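Local structure of neurotoxin (Clostridium botulinum, 2QN0) at residues R100-E105 against K365-Q370; V131-V136 against F173-N178; S251-I256 against I374-V379; Y296-A301 against V340-N345. The protein probably acts as a zinc-dependent protease, the light chain of botulinum neurotoxin type C1, which cleaves SNARE proteins with dual substrate specificity. One frame throughout, in Å; residues are numbered along the deposited sequence.

Interaction 1: R100-E105 against K365-Q370; sequences REIGEE and KIYNVQ
R100 and Y367 run past each other in opposite directions, the aliphatic part of the arginine lying over one face of the tyrosine ring. R100 CG makes a CH-pi contact there, displaced toward the rim, although it is modelled too tightly against the ring for its exact distance to carry weight. The arginine chain bends at its second torsion (chi2 -50°), which carries it along the tyrosine instead of straight out. Its guanidinium plane ends only 17° from the ring plane, with Y367 CD1 over one face and I366 O at the edge, R100 NH1 lying 3.0 Å from that I366 O. Beyond the contact, R100 NH2 donates to Q396 O. At the far end of the ring, Y367 OH comes 3.1 Å from G103 CA, close against the helix backbone, while its hydrogen bond is with I97 O. I102 meets I366 at about a right angle, methyl against methyl, with I102 CD1 3.6 Å from I366 CD1. Its other branch, I102 CG2, approaches the tyrosine obliquely at 3.8 Å from Y367 CE2. R100 is the N-cap of helix 101-112, and N368 closes helix 360-366 in a Schellman motif. The start of the former helix meets the C-terminal end of the latter and the residue that follows it, Y367, which also rests on I224 and M228 of helix 223-238, carrier of the zinc-binding histidines H229 and H233.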
loop_
_atom_site.group_PDB
_atom_site.type_symbol
_atom_site.label_atom_id
_atom_site.label_comp_id
_atom_site.label_asym_id
_atom_site.label_seq_id
_atom_site.Cartn_x
_atom_site.Cartn_y
_atom_site.Cartn_z
ATOM N N ARG A 100 13.499 -9.819 5.275
ATOM C CA ARG A 100 13.664 -9.476 6.691
ATOM C C ARG A 100 12.398 -9.907 7.424
ATOM O O ARG A 100 11.306 -9.878 6.858
ATOM C CB ARG A 100 13.874 -7.969 6.892
ATOM C CG ARG A 100 15.015 -7.368 6.084
ATOM C CD ARG A 100 16.297 -8.142 6.239
ATOM N NE ARG A 100 17.292 -7.725 5.256
ATOM C CZ ARG A 100 18.085 -6.668 5.382
ATOM N NH1 ARG A 100 18.011 -5.903 6.464
ATOM N NH2 ARG A 100 18.956 -6.378 4.422
ATOM N N GLU A 101 12.540 -10.290 8.688
ATOM C CA GLU A 101 11.398 -10.756 9.463
ATOM C C GLU A 101 10.205 -9.807 9.517
ATOM O O GLU A 101 9.061 -10.247 9.408
ATOM C CB GLU A 101 11.832 -11.103 10.889
ATOM C CG GLU A 101 12.904 -12.177 10.956
ATOM C CD GLU A 101 13.092 -12.727 12.356
ATOM O OE1 GLU A 101 13.268 -11.922 13.295
ATOM O OE2 GLU A 101 13.065 -13.966 12.515
ATOM N N ILE A 102 10.454 -8.514 9.691
ATOM C CA ILE A 102 9.339 -7.580 9.774
ATOM C C ILE A 102 8.580 -7.515 8.452
ATOM O O ILE A 102 7.354 -7.397 8.440
ATOM C CB ILE A 102 9.810 -6.165 10.202
ATOM C CG1 ILE A 102 8.592 -5.330 10.613
ATOM C CG2 ILE A 102 10.583 -5.488 9.073
ATOM C CD1 ILE A 102 8.948 -4.046 11.341
ATOM N N GLY A 103 9.308 -7.617 7.342
ATOM C CA GLY A 103 8.675 -7.586 6.036
ATOM C C GLY A 103 7.886 -8.859 5.792
ATOM O O GLY A 103 6.822 -8.837 5.176
ATOM N N GLU A 104 8.411 -9.983 6.266
ATOM C CA GLU A 104 7.713 -11.252 6.105
ATOM C C GLU A 104 6.393 -11.187 6.875
ATOM O O GLU A 104 5.363 -11.662 6.399
ATOM C CB GLU A 104 8.569 -12.405 6.638
ATOM C CG GLU A 104 7.948 -13.774 6.408
ATOM C CD GLU A 104 8.768 -14.899 7.008
ATOM O OE1 GLU A 104 9.996 -14.929 6.779
ATOM O OE2 GLU A 104 8.183 -15.756 7.704
ATOM N N GLU A 105 6.426 -10.587 8.062
ATOM C CA GLU A 105 5.222 -10.467 8.883
ATOM C C GLU A 105 4.222 -9.516 8.226
ATOM O O GLU A 105 3.016 -9.764 8.239
ATOM C CB GLU A 105 5.583 -9.970 10.287
ATOM C CG GLU A 105 4.410 -9.896 11.263
ATOM C CD GLU A 105 3.723 -11.241 11.480
ATOM O OE1 GLU A 105 4.420 -12.278 11.495
ATOM O OE2 GLU A 105 2.484 -11.257 11.652
ATOM N N LYS A 365 15.630 1.582 9.269
ATOM C CA LYS A 365 16.634 1.104 10.210
ATOM C C LYS A 365 16.833 -0.403 10.079
ATOM O O LYS A 365 17.963 -0.890 10.021
ATOM C CB LYS A 365 16.215 1.429 11.648
ATOM C CG LYS A 365 16.173 2.918 11.961
ATOM C CD LYS A 365 15.784 3.177 13.413
ATOM C CE LYS A 365 14.369 2.706 13.712
ATOM N NZ LYS A 365 13.977 2.982 15.126
ATOM N N ILE A 366 15.731 -1.141 10.024
ATOM C CA ILE A 366 15.799 -2.595 9.927
ATOM C C ILE A 366 16.450 -3.116 8.646
ATOM O O ILE A 366 17.239 -4.063 8.690
ATOM C CB ILE A 366 14.393 -3.207 10.096
ATOM C CG1 ILE A 366 13.886 -2.909 11.512
ATOM C CG2 ILE A 366 14.434 -4.717 9.846
ATOM C CD1 ILE A 366 12.449 -3.311 11.752
ATOM N N TYR A 367 16.136 -2.502 7.509
ATOM C CA TYR A 367 16.717 -2.931 6.235
ATOM C C TYR A 367 18.067 -2.269 5.979
ATOM O O TYR A 367 18.695 -2.496 4.947
ATOM C CB TYR A 367 15.755 -2.626 5.085
ATOM C CG TYR A 367 14.547 -3.539 5.065
ATOM C CD1 TYR A 367 14.469 -4.609 4.172
ATOM C CD2 TYR A 367 13.502 -3.360 5.972
ATOM C CE1 TYR A 367 13.375 -5.483 4.184
ATOM C CE2 TYR A 367 12.409 -4.226 5.994
ATOM C CZ TYR A 367 12.353 -5.284 5.101
ATOM O OH TYR A 367 11.281 -6.149 5.141
ATOM N N ASN A 368 18.500 -1.444 6.925
ATOM C CA ASN A 368 19.781 -0.752 6.832
ATOM C C ASN A 368 19.979 0.015 5.524
ATOM O O ASN A 368 20.956 -0.202 4.807
ATOM C CB ASN A 368 20.925 -1.752 7.019
ATOM C CG ASN A 368 22.266 -1.072 7.207
ATOM O OD1 ASN A 368 22.417 -0.198 8.065
ATOM N ND2 ASN A 368 23.252 -1.472 6.411
ATOM N N VAL A 369 19.047 0.912 5.217
ATOM C CA VAL A 369 19.143 1.724 4.013
ATOM C C VAL A 369 19.021 3.192 4.387
ATOM O O VAL A 369 18.457 3.534 5.430
ATOM C CB VAL A 369 18.024 1.395 2.989
ATOM C CG1 VAL A 369 18.157 -0.049 2.516
ATOM C CG2 VAL A 369 16.650 1.640 3.609
ATOM N N GLN A 370 19.570 4.056 3.542
ATOM C CA GLN A 370 19.484 5.491 3.764
ATOM C C GLN A 370 18.043 5.856 3.438
ATOM O O GLN A 370 17.419 5.220 2.589
ATOM C CB GLN A 370 20.432 6.230 2.813
ATOM C CG GLN A 370 20.446 7.747 2.973
ATOM C CD GLN A 370 20.924 8.180 4.349
ATOM O OE1 GLN A 370 20.261 7.925 5.355
ATOM N NE2 GLN A 370 22.086 8.836 4.399
#

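Interaction 2: V131-V136 against F173-N178; sequences VDFNSV and FKLTNN
The F133 ring presents an edge to the 173-178 backbone: F173 O and the carbonyl carbon of K174 lie near the ring plane, and K174 O is 3.8 Å from F133 CE2. Obliquely to the ring, F173 CB approaches F133 CD2 at 3.5 Å, the two phenylalanine side chains crossing at about a right angle. The second flat group is the D132 carboxylate, whose OD1 accepts two bonds from opposite faces of its plane. N178 ND2 donates to D132 OD1 at 3.0 Å from the syn side, the amide plane turned 74° from the carboxylate. L175 N reaches D132 OD1 at 3.0 Å from above the plane, 37° out of it, with a fairly straight N-H...O angle of 161°. D132 CG stands beside the backbone N, which brings the carboxylate to the opposing loop, and N119 ND2 donates to OD2, so both oxygens have partners. A water accepts from F133 N and lies 2.7 Å from N134 OD1; N134 OD1 also accepts from L189 N. N178 OD1 is held in turn by N121, and K174 NZ donates to N178 O at 2.8 Å, fastening 173-178 to itself. The arrangement is that of two beta turns joined at the surface, a type II' turn over V131-N134 and a type I turn over L175-N178, with an aspartate bridging to a backbone NH and an asparagine amide.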
loop_
_atom_site.group_PDB
_atom_site.type_symbol
_atom_site.label_atom_id
_atom_site.label_comp_id
_atom_site.label_asym_id
_atom_site.label_seq_id
_atom_site.Cartn_x
_atom_site.Cartn_y
_atom_site.Cartn_z
ATOM N N VAL A 131 -19.865 -6.838 0.210
ATOM C CA VAL A 131 -20.054 -5.441 0.602
ATOM C C VAL A 131 -19.133 -4.460 -0.113
ATOM O O VAL A 131 -17.949 -4.734 -0.321
ATOM C CB VAL A 131 -19.895 -5.248 2.131
ATOM C CG1 VAL A 131 -18.434 -5.371 2.532
ATOM C CG2 VAL A 131 -20.457 -3.897 2.537
ATOM N N ASP A 132 -19.698 -3.313 -0.483
ATOM C CA ASP A 132 -18.969 -2.258 -1.179
ATOM C C ASP A 132 -18.156 -2.781 -2.354
ATOM O O ASP A 132 -18.725 -3.224 -3.351
ATOM C CB ASP A 132 -18.069 -1.507 -0.192
ATOM C CG ASP A 132 -18.866 -0.667 0.787
ATOM O OD1 ASP A 132 -19.722 0.118 0.329
ATOM O OD2 ASP A 132 -18.641 -0.789 2.010
ATOM N N PHE A 133 -16.830 -2.727 -2.243
ATOM C CA PHE A 133 -15.955 -3.201 -3.312
ATOM C C PHE A 133 -14.987 -4.287 -2.843
ATOM O O PHE A 133 -13.897 -4.441 -3.400
ATOM C CB PHE A 133 -15.169 -2.022 -3.894
ATOM C CG PHE A 133 -16.024 -1.059 -4.665
ATOM C CD1 PHE A 133 -16.328 -1.294 -5.999
ATOM C CD2 PHE A 133 -16.570 0.057 -4.043
ATOM C CE1 PHE A 133 -17.167 -0.434 -6.703
ATOM C CE2 PHE A 133 -17.410 0.923 -4.737
ATOM C CZ PHE A 133 -17.709 0.675 -6.071
ATOM N N ASN A 134 -15.391 -5.050 -1.832
ATOM C CA ASN A 134 -14.536 -6.109 -1.297
ATOM C C ASN A 134 -14.412 -7.324 -2.211
ATOM O O ASN A 134 -13.451 -8.090 -2.101
ATOM C CB ASN A 134 -15.033 -6.554 0.079
ATOM C CG ASN A 134 -14.672 -5.570 1.181
ATOM O OD1 ASN A 134 -13.984 -4.575 0.944
ATOM N ND2 ASN A 134 -15.129 -5.853 2.396
ATOM N N SER A 135 -15.383 -7.520 -3.098
ATOM C CA SER A 135 -15.315 -8.650 -4.019
ATOM C C SER A 135 -15.178 -8.118 -5.441
ATOM O O SER A 135 -15.765 -7.095 -5.785
ATOM C CB SER A 135 -16.565 -9.535 -3.891
ATOM O OG SER A 135 -17.740 -8.864 -4.304
ATOM N N VAL A 136 -14.377 -8.796 -6.257
ATOM C CA VAL A 136 -14.170 -8.368 -7.635
ATOM C C VAL A 136 -14.546 -9.493 -8.591
ATOM O O VAL A 136 -14.309 -10.667 -8.305
ATOM C CB VAL A 136 -12.697 -7.944 -7.881
ATOM C CG1 VAL A 136 -12.319 -6.807 -6.930
ATOM C CG2 VAL A 136 -11.769 -9.122 -7.689
ATOM N N PHE A 173 -12.676 1.983 -1.137
ATOM C CA PHE A 173 -13.829 2.537 -1.834
ATOM C C PHE A 173 -15.135 2.113 -1.192
ATOM O O PHE A 173 -15.204 1.072 -0.547
ATOM C CB PHE A 173 -13.772 2.075 -3.288
ATOM C CG PHE A 173 -12.432 2.302 -3.929
ATOM C CD1 PHE A 173 -12.159 3.483 -4.604
ATOM C CD2 PHE A 173 -11.416 1.358 -3.792
ATOM C CE1 PHE A 173 -10.892 3.728 -5.132
ATOM C CE2 PHE A 173 -10.148 1.596 -4.314
ATOM C CZ PHE A 173 -9.887 2.783 -4.984
ATOM N N LYS A 174 -16.174 2.922 -1.375
ATOM C CA LYS A 174 -17.465 2.613 -0.782
ATOM C C LYS A 174 -18.609 3.094 -1.662
ATOM O O LYS A 174 -18.416 3.924 -2.554
ATOM C CB LYS A 174 -17.582 3.297 0.582
ATOM C CG LYS A 174 -17.674 4.817 0.474
ATOM C CD LYS A 174 -17.872 5.477 1.827
ATOM C CE LYS A 174 -18.070 6.975 1.675
ATOM N NZ LYS A 174 -19.300 7.294 0.894
ATOM N N LEU A 175 -19.803 2.566 -1.406
ATOM C CA LEU A 175 -20.982 2.982 -2.151
ATOM C C LEU A 175 -21.386 4.343 -1.584
ATOM O O LEU A 175 -21.072 4.661 -0.436
ATOM C CB LEU A 175 -22.119 1.972 -1.970
ATOM C CG LEU A 175 -21.853 0.555 -2.486
ATOM C CD1 LEU A 175 -23.085 -0.310 -2.252
ATOM C CD2 LEU A 175 -21.507 0.598 -3.968
ATOM N N THR A 176 -22.081 5.137 -2.390
ATOM C CA THR A 176 -22.504 6.479 -1.996
ATOM C C THR A 176 -23.114 6.643 -0.602
ATOM O O THR A 176 -22.689 7.509 0.164
ATOM C CB THR A 176 -23.502 7.057 -3.024
ATOM O OG1 THR A 176 -22.900 7.057 -4.324
ATOM C CG2 THR A 176 -23.881 8.482 -2.654
ATOM N N ASN A 177 -24.104 5.821 -0.269
ATOM C CA ASN A 177 -24.775 5.935 1.025
ATOM C C ASN A 177 -24.095 5.294 2.232
ATOM O O ASN A 177 -24.690 5.222 3.310
ATOM C CB ASN A 177 -26.209 5.407 0.915
ATOM C CG ASN A 177 -27.044 6.195 -0.080
ATOM O OD1 ASN A 177 -27.121 7.423 -0.009
ATOM N ND2 ASN A 177 -27.676 5.491 -1.011
ATOM N N ASN A 178 -22.859 4.833 2.072
ATOM C CA ASN A 178 -22.149 4.228 3.193
ATOM C C ASN A 178 -20.995 5.120 3.643
ATOM O O ASN A 178 -20.695 6.134 3.013
ATOM C CB ASN A 178 -21.584 2.851 2.814
ATOM C CG ASN A 178 -22.653 1.881 2.351
ATOM O OD1 ASN A 178 -23.744 1.816 2.920
ATOM N ND2 ASN A 178 -22.336 1.101 1.321
HETATM O O HOH W 1 -14.825 -2.249 -0.080
#

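Interaction 3: S251-I256 against I374-V379; sequences SVTSNI and IYLSNV
T253 OG1 donates to L376 O at 2.8 Å, a direct bond across the contact. The hydroxyl lies above the carbonyl plane, 47° out of it. Placing OG1 anti to the backbone N turns the hydroxyl to the loop. The same oxygen takes a proton from a water 2.6 Å away, and that water also donates to S377 O, so T253 is tied directly to one carbonyl and through water to the next. Alongside, L376 CD1 packs 3.6 Å from S251 CB, laying the leucine against the start of 251-256. Farther along, V379 N makes a weak bond to S254 O, long at 3.4 Å but nearly straight at 164°. There the branched side chains meet obliquely, I256 CG2 touching V379 CG2 at 3.6 Å. The S254 hydroxyl also approaches the N378 amide, but the model is too tight there for its position to be trusted.

In the next shell, backbone bonds of S251 with V263 and of T253 with Y261 hold 251-256 in its hairpin. The loop is shaped by the type I turn I374-S377, closed by S377 N donating to I374 O at 3.1 Å, and I256 N is held by S69 OG. The runs 251-256 and 376-379 head the same way, 13° apart. Thus a loop lies against the face of strand 248-253 that carries the S251 and T253 side chains, near the metalloprotease centre: the L376 side chain is about 10 Å from the zinc, and Y375 touches the zinc ligand E269.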
loop_
_atom_site.group_PDB
_atom_site.type_symbol
_atom_site.label_atom_id
_atom_site.label_comp_id
_atom_site.label_asym_id
_atom_site.label_seq_id
_atom_site.Cartn_x
_atom_site.Cartn_y
_atom_site.Cartn_z
ATOM N N SER A 251 1.378 22.313 7.713
ATOM C CA SER A 251 2.834 22.322 7.650
ATOM C C SER A 251 3.345 22.937 6.350
ATOM O O SER A 251 2.581 23.485 5.561
ATOM C CB SER A 251 3.356 20.884 7.743
ATOM O OG SER A 251 2.669 20.140 8.736
ATOM N N VAL A 252 4.652 22.821 6.140
ATOM C CA VAL A 252 5.286 23.338 4.935
ATOM C C VAL A 252 6.357 22.371 4.449
ATOM O O VAL A 252 6.857 21.539 5.201
ATOM C CB VAL A 252 5.969 24.706 5.182
ATOM C CG1 VAL A 252 4.935 25.740 5.628
ATOM C CG2 VAL A 252 7.072 24.557 6.217
ATOM N N THR A 253 6.701 22.490 3.174
ATOM C CA THR A 253 7.734 21.660 2.576
ATOM C C THR A 253 8.064 22.318 1.244
ATOM O O THR A 253 7.431 23.305 0.864
ATOM C CB THR A 253 7.244 20.205 2.351
ATOM O OG1 THR A 253 8.354 19.383 1.964
ATOM C CG2 THR A 253 6.173 20.154 1.269
ATOM N N SER A 254 9.056 21.793 0.540
ATOM C CA SER A 254 9.423 22.367 -0.744
ATOM C C SER A 254 9.600 21.258 -1.770
ATOM O O SER A 254 10.368 20.316 -1.556
ATOM C CB SER A 254 10.699 23.198 -0.598
ATOM O OG SER A 254 11.732 22.455 0.019
ATOM N N ASN A 255 8.867 21.374 -2.876
ATOM C CA ASN A 255 8.902 20.383 -3.947
ATOM C C ASN A 255 10.201 20.391 -4.736
ATOM O O ASN A 255 11.191 20.995 -4.324
ATOM C CB ASN A 255 7.723 20.589 -4.904
ATOM C CG ASN A 255 7.754 21.939 -5.583
ATOM O OD1 ASN A 255 8.762 22.324 -6.165
ATOM N ND2 ASN A 255 6.645 22.665 -5.518
ATOM N N ILE A 256 10.178 19.713 -5.881
ATOM C CA ILE A 256 11.342 19.598 -6.752
ATOM C C ILE A 256 11.699 20.898 -7.477
ATOM O O ILE A 256 12.754 20.993 -8.106
ATOM C CB ILE A 256 11.130 18.481 -7.804
ATOM C CG1 ILE A 256 9.978 18.848 -8.742
ATOM C CG2 ILE A 256 10.809 17.170 -7.106
ATOM C CD1 ILE A 256 9.716 17.817 -9.829
ATOM N N ILE A 374 12.397 12.842 7.479
ATOM C CA ILE A 374 10.996 13.145 7.761
ATOM C C ILE A 374 10.176 12.975 6.492
ATOM O O ILE A 374 10.710 13.045 5.384
ATOM C CB ILE A 374 10.803 14.597 8.272
ATOM C CG1 ILE A 374 11.524 15.579 7.350
ATOM C CG2 ILE A 374 11.298 14.714 9.710
ATOM C CD1 ILE A 374 11.240 17.042 7.671
ATOM N N TYR A 375 8.877 12.755 6.655
ATOM C CA TYR A 375 7.991 12.576 5.511
ATOM C C TYR A 375 8.015 13.811 4.607
ATOM O O TYR A 375 7.942 13.697 3.385
ATOM C CB TYR A 375 6.562 12.314 5.992
ATOM C CG TYR A 375 5.569 12.131 4.869
ATOM C CD1 TYR A 375 5.596 10.992 4.064
ATOM C CD2 TYR A 375 4.606 13.105 4.600
ATOM C CE1 TYR A 375 4.685 10.827 3.015
ATOM C CE2 TYR A 375 3.691 12.948 3.559
ATOM C CZ TYR A 375 3.737 11.806 2.771
ATOM O OH TYR A 375 2.836 11.645 1.743
ATOM N N LEU A 376 8.122 14.992 5.209
ATOM C CA LEU A 376 8.145 16.230 4.435
ATOM C C LEU A 376 9.544 16.739 4.090
ATOM O O LEU A 376 9.746 17.944 3.930
ATOM C CB LEU A 376 7.363 17.327 5.170
ATOM C CG LEU A 376 5.868 17.049 5.363
ATOM C CD1 LEU A 376 5.223 18.223 6.100
ATOM C CD2 LEU A 376 5.201 16.826 4.008
ATOM N N SER A 377 10.511 15.831 3.988
ATOM C CA SER A 377 11.872 16.227 3.622
ATOM C C SER A 377 11.790 16.911 2.267
ATOM O O SER A 377 10.985 16.519 1.421
ATOM C CB SER A 377 12.790 15.002 3.490
ATOM O OG SER A 377 13.261 14.535 4.746
ATOM N N ASN A 378 12.607 17.937 2.054
ATOM C CA ASN A 378 12.599 18.609 0.762
ATOM C C ASN A 378 13.043 17.571 -0.260
ATOM O O ASN A 378 13.836 16.688 0.057
ATOM C CB ASN A 378 13.566 19.788 0.756
ATOM C CG ASN A 378 13.193 20.846 1.766
ATOM O OD1 ASN A 378 12.018 21.027 2.084
ATOM N ND2 ASN A 378 14.190 21.564 2.267
ATOM N N VAL A 379 12.528 17.666 -1.478
ATOM C CA VAL A 379 12.897 16.707 -2.507
ATOM C C VAL A 379 13.538 17.382 -3.708
ATOM O O VAL A 379 13.411 18.591 -3.904
ATOM C CB VAL A 379 11.677 15.880 -2.968
ATOM C CG1 VAL A 379 11.108 15.104 -1.782
ATOM C CG2 VAL A 379 10.616 16.790 -3.565
HETATM O O HOH W 2 8.612 17.567 0.106
#

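Interaction 4: Y296-A301 against V340-N345; sequences YYRSIA and VTVNRN
A water joins the guanidinium groups of R298 and R344 across this contact, accepting from R344 NH2 at 2.6 Å and from R298 NH2 at 3.2 Å. It lies at the edge of the R344 guanidinium, in its plane. The two like charges stay apart, R298 NH2 being 5.0 Å from R344 NE, and the salt bridge from R344 NH2 to E291 probably offsets part of the charge. Apart from this water bridge, the contact is apolar and centres on V342. One branch does the touching: V342 CG2 is 3.8 Å from A301 CB and equally near the helix backbone at R298 CA. That methyl stands anti to the carbonyl carbon, since CG1 takes the place anti to the backbone N (chi1 -176°). R298 runs extended from CG to NE and crosses the valine at about a right angle, R298 CG resting 4.0 Å from V342 CG2. A301 CB also lies 3.8 Å from V340 O, with V340 CG1 at 4.2 Å. Y297, bonded through its OH to Y239, meets Y330 and F347 edge-to-face nearby. The arrangement is a helix packed on a strand-to-helix link: helix 283-304 lies, chiefly through V342, against the passage from strand 340-341 into helix 344-357, where N343 is the N-cap.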
loop_
_atom_site.group_PDB
_atom_site.type_symbol
_atom_site.label_atom_id
_atom_site.label_comp_id
_atom_site.label_asym_id
_atom_site.label_seq_id
_atom_site.Cartn_x
_atom_site.Cartn_y
_atom_site.Cartn_z
ATOM N N TYR A 296 -14.867 0.592 17.958
ATOM C CA TYR A 296 -15.290 -0.063 16.726
ATOM C C TYR A 296 -15.004 -1.559 16.837
ATOM O O TYR A 296 -15.758 -2.381 16.314
ATOM C CB TYR A 296 -14.559 0.528 15.512
ATOM C CG TYR A 296 -15.136 1.840 15.022
ATOM C CD1 TYR A 296 -16.478 1.941 14.656
ATOM C CD2 TYR A 296 -14.331 2.971 14.890
ATOM C CE1 TYR A 296 -17.005 3.141 14.168
ATOM C CE2 TYR A 296 -14.844 4.172 14.403
ATOM C CZ TYR A 296 -16.178 4.251 14.043
ATOM O OH TYR A 296 -16.684 5.435 13.557
ATOM N N TYR A 297 -13.917 -1.911 17.518
ATOM C CA TYR A 297 -13.563 -3.316 17.699
ATOM C C TYR A 297 -14.579 -3.998 18.610
ATOM O O TYR A 297 -14.930 -5.158 18.400
ATOM C CB TYR A 297 -12.153 -3.451 18.291
ATOM C CG TYR A 297 -11.042 -3.486 17.256
ATOM C CD1 TYR A 297 -11.137 -2.747 16.072
ATOM C CD2 TYR A 297 -9.893 -4.251 17.466
ATOM C CE1 TYR A 297 -10.110 -2.775 15.117
ATOM C CE2 TYR A 297 -8.859 -4.281 16.521
ATOM C CZ TYR A 297 -8.978 -3.542 15.353
ATOM O OH TYR A 297 -7.960 -3.570 14.425
ATOM N N ARG A 298 -15.052 -3.282 19.626
ATOM C CA ARG A 298 -16.041 -3.848 20.535
ATOM C C ARG A 298 -17.321 -4.129 19.765
ATOM O O ARG A 298 -17.987 -5.139 19.997
ATOM C CB ARG A 298 -16.326 -2.884 21.693
ATOM C CG ARG A 298 -15.183 -2.765 22.686
ATOM C CD ARG A 298 -15.504 -1.754 23.782
ATOM N NE ARG A 298 -14.382 -1.564 24.699
ATOM C CZ ARG A 298 -13.943 -2.486 25.551
ATOM N NH1 ARG A 298 -14.532 -3.674 25.617
ATOM N NH2 ARG A 298 -12.910 -2.219 26.340
ATOM N N SER A 299 -17.668 -3.233 18.846
ATOM C CA SER A 299 -18.866 -3.414 18.039
ATOM C C SER A 299 -18.707 -4.645 17.142
ATOM O O SER A 299 -19.674 -5.363 16.885
ATOM C CB SER A 299 -19.127 -2.168 17.190
ATOM O OG SER A 299 -20.324 -2.304 16.446
ATOM N N ILE A 300 -17.485 -4.886 16.668
ATOM C CA ILE A 300 -17.210 -6.049 15.820
ATOM C C ILE A 300 -17.367 -7.327 16.647
ATOM O O ILE A 300 -17.952 -8.306 16.185
ATOM C CB ILE A 300 -15.768 -6.006 15.240
ATOM C CG1 ILE A 300 -15.642 -4.867 14.224
ATOM C CG2 ILE A 300 -15.414 -7.349 14.603
ATOM C CD1 ILE A 300 -16.552 -5.000 13.039
ATOM N N ALA A 301 -16.846 -7.315 17.872
ATOM C CA ALA A 301 -16.952 -8.481 18.746
ATOM C C ALA A 301 -18.427 -8.822 18.953
ATOM O O ALA A 301 -18.809 -9.994 18.965
ATOM C CB ALA A 301 -16.280 -8.201 20.088
ATOM N N VAL A 340 -17.453 -13.824 22.476
ATOM C CA VAL A 340 -16.251 -13.141 22.019
ATOM C C VAL A 340 -16.126 -11.790 22.715
ATOM O O VAL A 340 -17.038 -10.967 22.650
ATOM C CB VAL A 340 -16.294 -12.902 20.495
ATOM C CG1 VAL A 340 -15.015 -12.206 20.040
ATOM C CG2 VAL A 340 -16.462 -14.231 19.763
ATOM N N THR A 341 -14.994 -11.565 23.374
ATOM C CA THR A 341 -14.765 -10.303 24.068
ATOM C C THR A 341 -13.446 -9.663 23.654
ATOM O O THR A 341 -12.534 -10.338 23.170
ATOM C CB THR A 341 -14.745 -10.499 25.596
ATOM O OG1 THR A 341 -13.689 -11.399 25.949
ATOM C CG2 THR A 341 -16.074 -11.072 26.076
ATOM N N VAL A 342 -13.352 -8.353 23.853
ATOM C CA VAL A 342 -12.146 -7.612 23.517
ATOM C C VAL A 342 -11.263 -7.458 24.751
ATOM O O VAL A 342 -11.716 -6.989 25.795
ATOM C CB VAL A 342 -12.480 -6.200 22.985
ATOM C CG1 VAL A 342 -11.202 -5.491 22.564
ATOM C CG2 VAL A 342 -13.449 -6.293 21.817
ATOM N N ASN A 343 -10.008 -7.869 24.630
ATOM C CA ASN A 343 -9.051 -7.748 25.722
ATOM C C ASN A 343 -8.263 -6.471 25.440
ATOM O O ASN A 343 -7.569 -6.381 24.428
ATOM C CB ASN A 343 -8.119 -8.964 25.738
ATOM C CG ASN A 343 -7.040 -8.863 26.801
ATOM O OD1 ASN A 343 -6.168 -7.996 26.737
ATOM N ND2 ASN A 343 -7.094 -9.754 27.785
ATOM N N ARG A 344 -8.381 -5.479 26.321
ATOM C CA ARG A 344 -7.685 -4.210 26.122
ATOM C C ARG A 344 -6.180 -4.355 25.943
ATOM O O ARG A 344 -5.600 -3.735 25.052
ATOM C CB ARG A 344 -7.971 -3.244 27.278
ATOM C CG ARG A 344 -7.101 -1.989 27.253
ATOM C CD ARG A 344 -7.534 -0.979 28.302
ATOM N NE ARG A 344 -8.579 -0.091 27.804
ATOM C CZ ARG A 344 -8.365 0.910 26.955
ATOM N NH1 ARG A 344 -7.139 1.155 26.509
ATOM N NH2 ARG A 344 -9.374 1.668 26.549
ATOM N N ASN A 345 -5.544 -5.158 26.789
ATOM C CA ASN A 345 -4.102 -5.361 26.690
ATOM C C ASN A 345 -3.707 -5.816 25.288
ATOM O O ASN A 345 -2.779 -5.272 24.690
ATOM C CB ASN A 345 -3.639 -6.390 27.722
ATOM C CG ASN A 345 -3.345 -5.764 29.072
ATOM O OD1 ASN A 345 -4.025 -4.830 29.496
ATOM N ND2 ASN A 345 -2.333 -6.280 29.759
HETATM O O HOH W 3 -11.459 0.431 27.524
#

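Followed from the N terminus, the chain first passes through 100-105, which opens interaction 1; its loop closes only at 365-370. Nested inside that span are interaction 2, which joins the loops after strands 126-128 and 169-171, and interaction 4, which brings helix 283-304 to the strand and helix start at 340-345. Interaction 3 opens within the loop of interaction 1 at 251-256 but closes past it at 374-379, so the two cross, and interaction 4 is nested in both. Interactions 2 and 3 are in series. Interactions 1 and 2 fall on opposite sides of the chain's centre, their own centres 33 Å apart, and the widest separation is 39 Å between the centres of interactions 3 and 4.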